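PDB 6QSR: AMP-dependent synthetase and ligase from Xenorhabdus doucetiae, which is a hotdog-fold protein of the ApeI dehydratase family, probably serving in the dehydration step of aryl polyene pigment biosynthesis as part of the ApeI:P heterocomplex. Local coordinates for residues L20-T25 / N78-K83. Sequence-based numbering, arbitrary orientation.
Sequences LYLDPT and NTLLLK
Leu-20 and Leu-80 face each other as an antiparallel hydrogen-bonded pair. Two bonds close the ring between them: Leu-20 N to Leu-80 O at 2.9 Å and, shorter, Leu-80 N to Leu-20 O at 2.7 Å. The second is nearly straight, 173° at the hydrogen. Leu-20 O also receives a CA-H...O contact from Thr-79 CA. Beyond the strand end of 15-21 the register continues for one more bond, from Leu-22 N to Asn-78 O (3.0 Å), with 169° at the hydrogen.

Between these rungs Tyr-21 and Thr-79 form a non-hydrogen-bonded pair, their CA atoms 4.5 Å apart. With chi1 172° the phenol ring is carried anti to its own backbone nitrogen, and Thr-79 OG1 meets the ring edge-on, 3.9 Å from Tyr-21 CD1. The Tyr-21 side chain also touches Ile-4 and Ile-6 of the neighbouring strand 4-9.

Leu-20 and Leu-80 point to the other face, joined there by Leu-22 and Leu-82. Leu-22 CD2 approaches Leu-80 CD1 at 4.0 Å, the two side chains crossing at about a right angle, while Leu-20 CD1 reaches Leu-82 CD2 at 4.4 Å. Helix 41-56 covers Leu-20 and Leu-22 through Trp-47, Leu-20 also through Tyr-51, and Leu-82 through Val-48, while Leu-80 packs on Leu-74 and Tyr-97. Just before the strand begins, Asn-78 OD1 accepts a hydrogen bond from Gln-75 N, tying the side chain to the preceding loop.

An antiparallel sheet with its apolar face laid against a central helix is the hallmark of the hotdog fold; here the contact joins strands 15-21 and 79-87 within that sheet.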
# COMPACT_ATOMS: atom_id res chain seq x y z
N LEU A 20 0.69 -10.47 -16.14
CA LEU A 20 1.82 -9.63 -15.75
C LEU A 20 2.95 -10.45 -15.19
O LEU A 20 2.73 -11.43 -14.48
CB LEU A 20 1.39 -8.64 -14.67
CG LEU A 20 0.24 -7.70 -15.01
CD1 LEU A 20 -0.10 -6.87 -13.79
CD2 LEU A 20 0.62 -6.82 -16.19
N TYR A 21 4.17 -10.00 -15.46
CA TYR A 21 5.37 -10.66 -14.97
C TYR A 21 6.15 -9.70 -14.07
O TYR A 21 6.36 -8.54 -14.43
CB TYR A 21 6.23 -11.13 -16.14
CG TYR A 21 7.58 -11.64 -15.70
CD1 TYR A 21 7.72 -12.92 -15.16
CD2 TYR A 21 8.72 -10.84 -15.81
CE1 TYR A 21 8.96 -13.38 -14.75
CE2 TYR A 21 9.96 -11.30 -15.40
CZ TYR A 21 10.07 -12.57 -14.86
OH TYR A 21 11.31 -13.03 -14.45
N LEU A 22 6.56 -10.19 -12.90
CA LEU A 22 7.33 -9.41 -11.94
C LEU A 22 8.82 -9.64 -12.14
O LEU A 22 9.33 -10.72 -11.84
CB LEU A 22 6.92 -9.80 -10.51
CG LEU A 22 5.42 -9.75 -10.20
CD1 LEU A 22 5.19 -10.00 -8.71
CD2 LEU A 22 4.83 -8.42 -10.63
N ASP A 23 9.51 -8.64 -12.68
CA ASP A 23 10.95 -8.69 -12.87
C ASP A 23 11.69 -8.30 -11.58
O ASP A 23 11.26 -7.38 -10.88
CB ASP A 23 11.37 -7.73 -13.99
CG ASP A 23 12.76 -8.05 -14.52
OD1 ASP A 23 13.73 -7.39 -14.10
OD2 ASP A 23 12.88 -8.97 -15.35
N PRO A 24 12.82 -8.97 -11.28
CA PRO A 24 13.66 -8.56 -10.13
C PRO A 24 14.07 -7.09 -10.06
O PRO A 24 14.31 -6.59 -8.95
CB PRO A 24 14.91 -9.42 -10.30
CG PRO A 24 14.43 -10.65 -10.97
CD PRO A 24 13.28 -10.25 -11.85
N THR A 25 14.17 -6.41 -11.21
CA THR A 25 14.62 -5.02 -11.26
C THR A 25 13.48 -4.00 -11.14
O THR A 25 13.73 -2.79 -11.14
CB THR A 25 15.42 -4.74 -12.54
OG1 THR A 25 14.58 -4.93 -13.69
CG2 THR A 25 16.62 -5.66 -12.61
N ASN A 78 7.34 -14.25 -10.27
CA ASN A 78 5.93 -14.62 -10.33
C ASN A 78 5.26 -14.03 -11.57
O ASN A 78 5.60 -12.93 -12.01
CB ASN A 78 5.15 -14.15 -9.10
CG ASN A 78 5.54 -14.87 -7.81
OD1 ASN A 78 5.21 -14.40 -6.73
ND2 ASN A 78 6.21 -16.02 -7.93
N THR A 79 4.34 -14.81 -12.13
CA THR A 79 3.44 -14.36 -13.17
C THR A 79 2.07 -14.24 -12.52
O THR A 79 1.65 -15.14 -11.78
CB THR A 79 3.42 -15.34 -14.36
OG1 THR A 79 4.72 -15.39 -14.94
CG2 THR A 79 2.43 -14.89 -15.43
N LEU A 80 1.41 -13.12 -12.77
CA LEU A 80 0.11 -12.80 -12.20
C LEU A 80 -0.93 -12.75 -13.30
O LEU A 80 -0.64 -12.32 -14.42
CB LEU A 80 0.16 -11.43 -11.51
CG LEU A 80 1.31 -11.15 -10.54
CD1 LEU A 80 1.15 -9.77 -9.91
CD2 LEU A 80 1.38 -12.22 -9.46
N LEU A 81 -2.15 -13.16 -12.97
CA LEU A 81 -3.32 -12.92 -13.80
C LEU A 81 -4.21 -11.94 -13.04
O LEU A 81 -4.70 -12.27 -11.96
CB LEU A 81 -4.07 -14.22 -14.10
CG LEU A 81 -3.28 -15.31 -14.84
CD1 LEU A 81 -4.11 -16.57 -15.00
CD2 LEU A 81 -2.82 -14.80 -16.20
N LEU A 82 -4.38 -10.75 -13.60
CA LEU A 82 -5.19 -9.68 -13.00
C LEU A 82 -6.53 -9.58 -13.71
O LEU A 82 -6.56 -9.31 -14.90
CB LEU A 82 -4.45 -8.35 -13.11
CG LEU A 82 -5.19 -7.08 -12.68
CD1 LEU A 82 -5.77 -7.22 -11.27
CD2 LEU A 82 -4.26 -5.89 -12.78
N LYS A 83 -7.61 -9.76 -12.97
CA LYS A 83 -8.98 -9.70 -13.48
C LYS A 83 -9.61 -8.47 -12.85
O LYS A 83 -9.57 -8.33 -11.63
CB LYS A 83 -9.71 -10.97 -13.06
CG LYS A 83 -11.23 -11.01 -13.27
CD LYS A 83 -11.89 -11.72 -12.09
CE LYS A 83 -13.35 -12.04 -12.32
NZ LYS A 83 -13.75 -13.22 -11.50